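Local coordinates for dihydrodipicolinate reductase N-terminus domain-containing protein (Mycobacterium smegmatis, PDB 6IAQ) that binds NADP and, as a member of the native amine dehydrogenases, probably catalyses the asymmetric reductive amination of ketones to amines, at residues D64-Q72 with R94-N102; T218-D229 with G251-E262. All coordinates share one frame; numbering follows the deposited sequence.

Contact 1. Residues D64-Q72 with R94-N102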
loop_
_atom_site.group_PDB
_atom_site.type_symbol
_atom_site.label_atom_id
_atom_site.label_comp_id
_atom_site.label_asym_id
_atom_site.label_seq_id
_atom_site.Cartn_x
_atom_site.Cartn_y
_atom_site.Cartn_z
ATOM N N ASP A 64 35.602 16.187 -3.165
ATOM C CA ASP A 64 35.507 16.026 -1.691
ATOM C C ASP A 64 34.920 17.287 -1.089
ATOM O O ASP A 64 34.925 17.379 0.126
ATOM C CB ASP A 64 36.861 15.693 -1.062
ATOM C CG ASP A 64 37.951 16.718 -1.374
ATOM O OD1 ASP A 64 37.642 17.748 -2.005
ATOM O OD2 ASP A 64 39.123 16.448 -1.054
ATOM N N ASP A 65 34.375 18.185 -1.910
ATOM C CA ASP A 65 33.924 19.522 -1.454
ATOM C C ASP A 65 32.469 19.721 -1.898
ATOM O O ASP A 65 32.264 20.187 -3.050
ATOM C CB ASP A 65 34.862 20.602 -1.999
ATOM C CG ASP A 65 34.674 21.964 -1.370
ATOM O OD1 ASP A 65 33.552 22.248 -0.853
ATOM O OD2 ASP A 65 35.653 22.751 -1.438
ATOM N N ALA A 66 31.514 19.380 -1.030
ATOM C CA ALA A 66 30.064 19.407 -1.360
ATOM C C ALA A 66 29.636 20.820 -1.820
ATOM O O ALA A 66 28.950 20.940 -2.863
ATOM C CB ALA A 66 29.246 18.935 -0.175
ATOM N N ALA A 67 29.967 21.842 -1.037
ATOM C CA ALA A 67 29.552 23.250 -1.304
ATOM C C ALA A 67 30.083 23.663 -2.688
ATOM O O ALA A 67 29.320 24.226 -3.487
ATOM C CB ALA A 67 30.022 24.152 -0.208
ATOM N N GLU A 68 31.321 23.308 -3.007
ATOM C CA GLU A 68 31.961 23.650 -4.303
ATOM C C GLU A 68 31.197 22.962 -5.444
ATOM O O GLU A 68 30.932 23.608 -6.481
ATOM C CB GLU A 68 33.443 23.285 -4.278
ATOM C CG GLU A 68 34.172 23.636 -5.557
ATOM C CD GLU A 68 35.682 23.649 -5.414
ATOM O OE1 GLU A 68 36.274 22.556 -5.373
ATOM O OE2 GLU A 68 36.256 24.758 -5.300
ATOM N N VAL A 69 30.852 21.688 -5.284
ATOM C CA VAL A 69 30.107 20.941 -6.339
ATOM C C VAL A 69 28.745 21.622 -6.562
ATOM O O VAL A 69 28.359 21.782 -7.735
ATOM C CB VAL A 69 29.953 19.460 -5.979
ATOM C CG1 VAL A 69 28.980 18.741 -6.893
ATOM C CG2 VAL A 69 31.292 18.773 -6.004
ATOM N N LEU A 70 28.040 22.008 -5.494
ATOM C CA LEU A 70 26.689 22.606 -5.632
ATOM C C LEU A 70 26.804 23.996 -6.282
ATOM O O LEU A 70 25.969 24.314 -7.147
ATOM C CB LEU A 70 26.019 22.670 -4.258
ATOM C CG LEU A 70 25.664 21.322 -3.619
ATOM C CD1 LEU A 70 24.679 21.493 -2.479
ATOM C CD2 LEU A 70 25.115 20.312 -4.609
ATOM N N GLU A 71 27.793 24.798 -5.879
ATOM C CA GLU A 71 28.036 26.158 -6.429
ATOM C C GLU A 71 28.390 26.019 -7.914
ATOM O O GLU A 71 27.918 26.843 -8.711
ATOM C CB GLU A 71 29.083 26.894 -5.591
ATOM C CG GLU A 71 28.526 27.291 -4.220
ATOM C CD GLU A 71 29.538 27.599 -3.127
ATOM O OE1 GLU A 71 30.745 27.692 -3.453
ATOM O OE2 GLU A 71 29.126 27.756 -1.946
ATOM N N GLN A 72 29.149 24.996 -8.291
ATOM C CA GLN A 72 29.611 24.795 -9.690
ATOM C C GLN A 72 28.473 24.243 -10.583
ATOM O O GLN A 72 28.498 24.550 -11.794
ATOM C CB GLN A 72 30.851 23.900 -9.714
ATOM C CG GLN A 72 32.105 24.621 -9.234
ATOM C CD GLN A 72 33.324 23.725 -9.235
ATOM O OE1 GLN A 72 33.280 22.554 -9.632
ATOM N NE2 GLN A 72 34.405 24.239 -8.675
ATOM N N ARG A 94 22.414 20.792 5.669
ATOM C CA ARG A 94 22.640 22.267 5.746
ATOM C C ARG A 94 23.221 22.767 4.413
ATOM O O ARG A 94 22.723 23.774 3.867
ATOM C CB ARG A 94 23.567 22.672 6.886
ATOM C CG ARG A 94 23.013 22.320 8.263
ATOM C CD ARG A 94 23.201 23.293 9.419
ATOM N NE ARG A 94 24.121 22.734 10.391
ATOM C CZ ARG A 94 23.898 22.586 11.699
ATOM N NH1 ARG A 94 22.756 22.954 12.258
ATOM N NH2 ARG A 94 24.805 21.983 12.442
ATOM N N ILE A 95 24.250 22.091 3.905
ATOM C CA ILE A 95 24.925 22.475 2.641
ATOM C C ILE A 95 23.883 22.457 1.494
ATOM O O ILE A 95 23.860 23.412 0.653
ATOM C CB ILE A 95 26.149 21.566 2.400
ATOM C CG1 ILE A 95 27.264 21.854 3.413
ATOM C CG2 ILE A 95 26.645 21.640 0.952
ATOM C CD1 ILE A 95 28.337 20.791 3.477
ATOM N N CYS A 96 23.013 21.444 1.429
ATOM C CA CYS A 96 21.994 21.337 0.348
ATOM C C CYS A 96 20.991 22.494 0.462
ATOM O O CYS A 96 20.781 23.232 -0.547
ATOM C CB CYS A 96 21.296 19.982 0.384
ATOM S SG CYS A 96 22.394 18.664 -0.180
ATOM N N ALA A 97 20.418 22.674 1.650
ATOM C CA ALA A 97 19.355 23.665 1.908
ATOM C C ALA A 97 19.912 25.089 1.733
ATOM O O ALA A 97 19.192 25.937 1.145
ATOM C CB ALA A 97 18.806 23.449 3.295
ATOM N N GLU A 98 21.142 25.356 2.210
ATOM C CA GLU A 98 21.801 26.679 2.056
ATOM C C GLU A 98 21.838 27.076 0.578
ATOM O O GLU A 98 21.613 28.250 0.259
ATOM C CB GLU A 98 23.238 26.681 2.582
ATOM C CG GLU A 98 23.606 28.038 3.175
ATOM C CD GLU A 98 23.333 28.096 4.664
ATOM O OE1 GLU A 98 23.620 27.082 5.318
ATOM O OE2 GLU A 98 22.836 29.123 5.155
ATOM N N HIS A 99 22.121 26.121 -0.293
ATOM C CA HIS A 99 22.307 26.327 -1.750
ATOM C C HIS A 99 20.978 26.198 -2.511
ATOM O O HIS A 99 21.022 26.174 -3.738
ATOM C CB HIS A 99 23.386 25.378 -2.268
ATOM C CG HIS A 99 24.752 25.700 -1.774
ATOM N ND1 HIS A 99 25.203 25.354 -0.504
ATOM C CD2 HIS A 99 25.783 26.332 -2.381
ATOM C CE1 HIS A 99 26.461 25.754 -0.361
ATOM N NE2 HIS A 99 26.842 26.335 -1.506
ATOM N N GLY A 100 19.842 26.143 -1.814
ATOM C CA GLY A 100 18.515 25.912 -2.420
ATOM C C GLY A 100 18.423 24.615 -3.199
ATOM O O GLY A 100 17.599 24.537 -4.145
ATOM N N VAL A 101 19.194 23.589 -2.828
ATOM C CA VAL A 101 19.224 22.306 -3.589
ATOM C C VAL A 101 18.291 21.307 -2.886
ATOM O O VAL A 101 18.449 21.069 -1.649
ATOM C CB VAL A 101 20.661 21.769 -3.744
ATOM C CG1 VAL A 101 20.672 20.358 -4.285
ATOM C CG2 VAL A 101 21.514 22.678 -4.636
ATOM N N ASN A 102 17.315 20.781 -3.636
ATOM C CA ASN A 102 16.406 19.704 -3.149
ATOM C C ASN A 102 17.277 18.508 -2.754
ATOM O O ASN A 102 18.288 18.239 -3.452
ATOM C CB ASN A 102 15.417 19.261 -4.217
ATOM C CG ASN A 102 14.502 20.382 -4.688
ATOM O OD1 ASN A 102 13.786 20.975 -3.886
ATOM N ND2 ASN A 102 14.515 20.661 -5.984
#

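Contact 2. Residues T218-D229 with G251-E262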
loop_
_atom_site.group_PDB
_atom_site.type_symbol
_atom_site.label_atom_id
_atom_site.label_comp_id
_atom_site.label_asym_id
_atom_site.label_seq_id
_atom_site.Cartn_x
_atom_site.Cartn_y
_atom_site.Cartn_z
ATOM N N THR A 218 -2.375 10.312 19.468
ATOM C CA THR A 218 -1.678 11.052 20.552
ATOM C C THR A 218 -0.833 10.076 21.347
ATOM O O THR A 218 -1.406 9.111 21.901
ATOM C CB THR A 218 -2.658 11.736 21.520
ATOM O OG1 THR A 218 -3.701 12.329 20.748
ATOM C CG2 THR A 218 -1.988 12.788 22.377
ATOM N N VAL A 219 0.470 10.346 21.447
ATOM C CA VAL A 219 1.379 9.454 22.211
ATOM C C VAL A 219 0.929 9.472 23.675
ATOM O O VAL A 219 0.691 10.561 24.211
ATOM C CB VAL A 219 2.852 9.858 22.042
ATOM C CG1 VAL A 219 3.749 9.012 22.897
ATOM C CG2 VAL A 219 3.295 9.785 20.590
ATOM N N LYS A 220 0.771 8.294 24.272
ATOM C CA LYS A 220 0.546 8.107 25.724
ATOM C C LYS A 220 1.854 7.641 26.347
ATOM O O LYS A 220 2.190 8.128 27.417
ATOM C CB LYS A 220 -0.558 7.075 25.969
ATOM C CG LYS A 220 -0.789 6.681 27.419
ATOM C CD LYS A 220 -1.993 5.787 27.573
ATOM C CE LYS A 220 -2.334 5.492 29.017
ATOM N NZ LYS A 220 -2.503 4.032 29.249
ATOM N N SER A 221 2.563 6.720 25.694
ATOM C CA SER A 221 3.755 6.056 26.268
ATOM C C SER A 221 4.690 5.601 25.137
ATOM O O SER A 221 4.172 5.074 24.129
ATOM C CB SER A 221 3.315 4.911 27.141
ATOM O OG SER A 221 4.261 3.860 27.109
ATOM N N ILE A 222 6.001 5.795 25.305
ATOM C CA ILE A 222 7.050 5.295 24.370
ATOM C C ILE A 222 8.021 4.433 25.177
ATOM O O ILE A 222 8.578 4.941 26.168
ATOM C CB ILE A 222 7.782 6.453 23.654
ATOM C CG1 ILE A 222 6.799 7.420 22.994
ATOM C CG2 ILE A 222 8.799 5.897 22.660
ATOM C CD1 ILE A 222 7.428 8.544 22.218
ATOM N N THR A 223 8.245 3.191 24.750
ATOM C CA THR A 223 9.264 2.271 25.321
ATOM C C THR A 223 10.121 1.675 24.210
ATOM O O THR A 223 9.719 1.720 23.039
ATOM C CB THR A 223 8.613 1.173 26.169
ATOM O OG1 THR A 223 7.542 0.607 25.409
ATOM C CG2 THR A 223 8.125 1.716 27.498
ATOM N N THR A 224 11.287 1.147 24.577
ATOM C CA THR A 224 12.333 0.685 23.638
ATOM C C THR A 224 13.274 -0.251 24.376
ATOM O O THR A 224 13.453 -0.057 25.578
ATOM C CB THR A 224 13.112 1.864 23.030
ATOM O OG1 THR A 224 13.944 1.304 22.018
ATOM C CG2 THR A 224 13.951 2.622 24.047
ATOM N N ALA A 225 13.856 -1.209 23.672
ATOM C CA ALA A 225 14.904 -2.106 24.195
ATOM C C ALA A 225 15.727 -2.630 23.021
ATOM O O ALA A 225 15.195 -2.722 21.887
ATOM C CB ALA A 225 14.307 -3.235 24.995
ATOM N N THR A 226 16.989 -2.929 23.281
ATOM C CA THR A 226 17.955 -3.396 22.277
ATOM C C THR A 226 18.787 -4.503 22.897
ATOM O O THR A 226 19.160 -4.360 24.071
ATOM C CB THR A 226 18.850 -2.257 21.788
ATOM O OG1 THR A 226 17.979 -1.299 21.194
ATOM C CG2 THR A 226 19.919 -2.732 20.824
ATOM N N ARG A 227 19.058 -5.553 22.132
ATOM C CA ARG A 227 19.992 -6.623 22.529
ATOM C C ARG A 227 20.928 -6.880 21.356
ATOM O O ARG A 227 20.563 -6.703 20.186
ATOM C CB ARG A 227 19.203 -7.869 22.944
ATOM C CG ARG A 227 18.394 -8.500 21.828
ATOM C CD ARG A 227 18.207 -9.988 22.056
ATOM N NE ARG A 227 17.732 -10.710 20.884
ATOM C CZ ARG A 227 16.464 -10.761 20.478
ATOM N NH1 ARG A 227 15.510 -10.076 21.096
ATOM N NH2 ARG A 227 16.148 -11.494 19.421
ATOM N N PRO A 228 22.179 -7.293 21.632
ATOM C CA PRO A 228 23.117 -7.598 20.568
ATOM C C PRO A 228 22.706 -8.911 19.892
ATOM O O PRO A 228 22.088 -9.753 20.543
ATOM C CB PRO A 228 24.445 -7.748 21.307
ATOM C CG PRO A 228 24.017 -8.253 22.692
ATOM C CD PRO A 228 22.756 -7.482 22.980
ATOM N N ASP A 229 23.023 -9.018 18.603
ATOM C CA ASP A 229 22.966 -10.292 17.861
ATOM C C ASP A 229 24.376 -10.868 17.915
ATOM O O ASP A 229 25.346 -10.109 17.673
ATOM C CB ASP A 229 22.422 -10.096 16.441
ATOM C CG ASP A 229 21.023 -9.497 16.396
ATOM O OD1 ASP A 229 20.250 -9.735 17.309
ATOM O OD2 ASP A 229 20.729 -8.780 15.427
ATOM N N GLY A 251 25.600 -7.522 15.061
ATOM C CA GLY A 251 24.508 -6.588 14.820
ATOM C C GLY A 251 23.678 -6.447 16.047
ATOM O O GLY A 251 24.155 -6.794 17.135
ATOM N N PHE A 252 22.452 -5.981 15.891
ATOM C CA PHE A 252 21.545 -5.882 17.049
ATOM C C PHE A 252 20.095 -5.900 16.591
ATOM O O PHE A 252 19.790 -5.617 15.414
ATOM C CB PHE A 252 21.852 -4.656 17.927
ATOM C CG PHE A 252 21.720 -3.300 17.278
ATOM C CD1 PHE A 252 20.482 -2.699 17.104
ATOM C CD2 PHE A 252 22.850 -2.571 16.945
ATOM C CE1 PHE A 252 20.372 -1.440 16.526
ATOM C CE2 PHE A 252 22.734 -1.320 16.360
ATOM C CZ PHE A 252 21.499 -0.755 16.169
ATOM N N THR A 253 19.243 -6.165 17.577
ATOM C CA THR A 253 17.778 -6.209 17.454
ATOM C C THR A 253 17.195 -5.160 18.398
ATOM O O THR A 253 17.528 -5.193 19.584
ATOM C CB THR A 253 17.250 -7.632 17.717
ATOM O OG1 THR A 253 17.866 -8.517 16.773
ATOM C CG2 THR A 253 15.733 -7.664 17.673
ATOM N N ASP A 254 16.376 -4.271 17.869
ATOM C CA ASP A 254 15.599 -3.273 18.629
ATOM C C ASP A 254 14.151 -3.740 18.698
ATOM O O ASP A 254 13.689 -4.320 17.734
ATOM C CB ASP A 254 15.595 -1.881 17.984
ATOM C CG ASP A 254 16.946 -1.234 17.764
ATOM O OD1 ASP A 254 17.790 -1.287 18.682
ATOM O OD2 ASP A 254 17.140 -0.670 16.652
ATOM N N ILE A 255 13.441 -3.352 19.742
ATOM C CA ILE A 255 11.960 -3.401 19.842
ATOM C C ILE A 255 11.500 -2.049 20.372
ATOM O O ILE A 255 12.053 -1.581 21.368
ATOM C CB ILE A 255 11.467 -4.599 20.681
ATOM C CG1 ILE A 255 9.940 -4.652 20.713
ATOM C CG2 ILE A 255 12.057 -4.582 22.066
ATOM C CD1 ILE A 255 9.395 -6.055 20.957
ATOM N N ASP A 256 10.625 -1.402 19.628
ATOM C CA ASP A 256 10.052 -0.080 19.924
ATOM C C ASP A 256 8.547 -0.243 20.057
ATOM O O ASP A 256 7.958 -1.046 19.311
ATOM C CB ASP A 256 10.424 0.942 18.846
ATOM C CG ASP A 256 11.890 1.295 18.938
ATOM O OD1 ASP A 256 12.253 1.991 19.930
ATOM O OD2 ASP A 256 12.659 0.801 18.095
ATOM N N ARG A 257 7.959 0.520 20.966
ATOM C CA ARG A 257 6.517 0.448 21.284
ATOM C C ARG A 257 6.000 1.837 21.597
ATOM O O ARG A 257 6.633 2.550 22.407
ATOM C CB ARG A 257 6.314 -0.476 22.482
ATOM C CG ARG A 257 4.872 -0.621 22.942
ATOM C CD ARG A 257 4.900 -1.478 24.193
ATOM N NE ARG A 257 3.850 -2.468 24.189
ATOM C CZ ARG A 257 2.635 -2.288 24.696
ATOM N NH1 ARG A 257 2.305 -1.153 25.284
ATOM N NH2 ARG A 257 1.745 -3.262 24.627
ATOM N N ILE A 258 4.894 2.205 20.963
ATOM C CA ILE A 258 4.170 3.465 21.249
ATOM C C ILE A 258 2.716 3.116 21.545
ATOM O O ILE A 258 2.044 2.544 20.659
ATOM C CB ILE A 258 4.314 4.460 20.093
ATOM C CG1 ILE A 258 5.792 4.778 19.817
ATOM C CG2 ILE A 258 3.481 5.701 20.383
ATOM C CD1 ILE A 258 5.999 5.851 18.768
ATOM N N GLU A 259 2.260 3.454 22.751
ATOM C CA GLU A 259 0.822 3.423 23.117
ATOM C C GLU A 259 0.229 4.788 22.823
ATOM O O GLU A 259 0.895 5.791 23.118
ATOM C CB GLU A 259 0.640 3.084 24.585
ATOM C CG GLU A 259 1.360 1.825 24.976
ATOM C CD GLU A 259 1.074 1.408 26.412
ATOM O OE1 GLU A 259 0.213 2.054 27.060
ATOM O OE2 GLU A 259 1.734 0.462 26.880
ATOM N N THR A 260 -0.967 4.817 22.258
ATOM C CA THR A 260 -1.691 6.076 21.989
ATOM C C THR A 260 -2.769 6.266 23.054
ATOM O O THR A 260 -3.253 5.254 23.607
ATOM C CB THR A 260 -2.260 6.074 20.567
ATOM O OG1 THR A 260 -3.257 5.052 20.482
ATOM C CG2 THR A 260 -1.173 5.865 19.536
ATOM N N GLU A 261 -3.140 7.523 23.306
ATOM C CA GLU A 261 -4.274 7.848 24.206
ATOM C C GLU A 261 -5.534 7.186 23.632
ATOM O O GLU A 261 -6.303 6.626 24.406
ATOM C CB GLU A 261 -4.410 9.364 24.385
ATOM C CG GLU A 261 -3.248 10.020 25.122
ATOM C CD GLU A 261 -3.013 9.598 26.579
ATOM O OE1 GLU A 261 -3.692 8.647 27.089
ATOM O OE2 GLU A 261 -2.108 10.200 27.219
ATOM N N GLU A 262 -5.691 7.176 22.307
ATOM C CA GLU A 262 -6.940 6.746 21.630
ATOM C C GLU A 262 -7.119 5.219 21.669
ATOM O O GLU A 262 -8.224 4.771 21.324
ATOM C CB GLU A 262 -6.974 7.268 20.196
ATOM C CG GLU A 262 -7.025 8.779 20.087
ATOM C CD GLU A 262 -5.685 9.500 20.155
ATOM O OE1 GLU A 262 -4.651 8.845 20.433
ATOM O OE2 GLU A 262 -5.664 10.716 19.930
HETATM O O HOH W 1 4.893 2.058 25.299
HETATM O O HOH W 2 10.627 3.628 20.906
#

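Contact 1. Residues D64-Q72 with R94-N102
A66, just after N-cap D65, whose OD1 accepts from E68 N, meets I95 where two neighbouring helices of the NADP-binding Rossmann domain run nearly side by side, the axes of their short segments 9.9 Å apart at closest approach and 24° from parallel. Both lie on the parallel sheet, A66, I95 and C96 all touching Y13 of strand 9-13. Here the pair meets through alanines at one end and a His-carboxylate hydrogen bond at the other. The I95 CG2 branch packs against A66 and A67, 3.9 Å from A66 CB. One turn on, L70 CD1 enters between I95, C96 and V101, passing 4.0 Å from both I95 CG2 and V101 CG2, while L70 CB sits over one face of the H99 ring. E71 comes from the ring's edge, its CG in the ring plane. H99 stands where the second helix ends in a Schellman motif with G100 as C-prime residue. With CG beside the backbone N (chi1 -69°), its ring turns back so that H99 ND1 donates to I95 O at 2.6 Å; two donating nitrogens suggest a protonated imidazole. H99 NE2 donates to E71 OE2 at 2.7 Å, on its anti side, somewhat out of the carboxylate plane.

Contact 2. Residues T218-D229 with G251-E262
T253 CG2 lies over one face of the R227 guanidinium, toward its rim, and on the other side of the sheet the F252 ring has D254 OD2 at its edge, in plane, while T226 CG2 approaches that ring obliquely. These groups belong to two antiparallel strands at the border of the mixed sheet of the C-terminal domain, a worked case of an outermost strand secured by more than its backbone. Regular pairs run from R227-T253 to S221-E259, where a classic beta bulge lets K220 N and S221 N share E259 O from the same face of its plane. On the sheet face that carries T224, T226, D254 and D256, T226 OG1 donates to the anti side of D254 OD1 at 2.5 Å. T224 OG1, anti to the backbone N (chi1 -172°), reaches D256 OD1 at 2.8 Å from above the carboxylate plane, and a water bridges D256 OD1 and T223 O. R199 grips both T226 OG1 and D254 OD1 and makes a cation-pi contact with F252; T202 bonds D256 OD2. T253 OG1 uses the syn lone pair of D229 OD1 at 2.7 Å. At the far end E262 takes T218 N and OG1 with both oxygens, on their syn sides. The charge of buried D254 and D256 is thus stabilised by hydroxyl donors, which would probably favour the ionised form, most clearly for D254 with its arginine.

Overall arrangement
Contact 1 closes before contact 2 opens, and the two lie on opposite sides of the chain's centre, their centres 36 Å apart and their nearest atoms about 23 Å. They share no secondary structure. Residues 64-72 and 94-102 join helices 66-73 and 86-98 beside the parallel sheet of the N-terminal, Rossmann-type part, with the side chain of A66 about 6 Å from the bound NADP. Residues 218-229 and 251-262 form the border of the mixed sheet in the C-terminal part, strand 219-230 being outermost within the chain, and the side chain of F252 is about 10 Å from the cofactor. Each domain thus builds its own framework, and NADP lies near a residue of each contact, closer to contact 1.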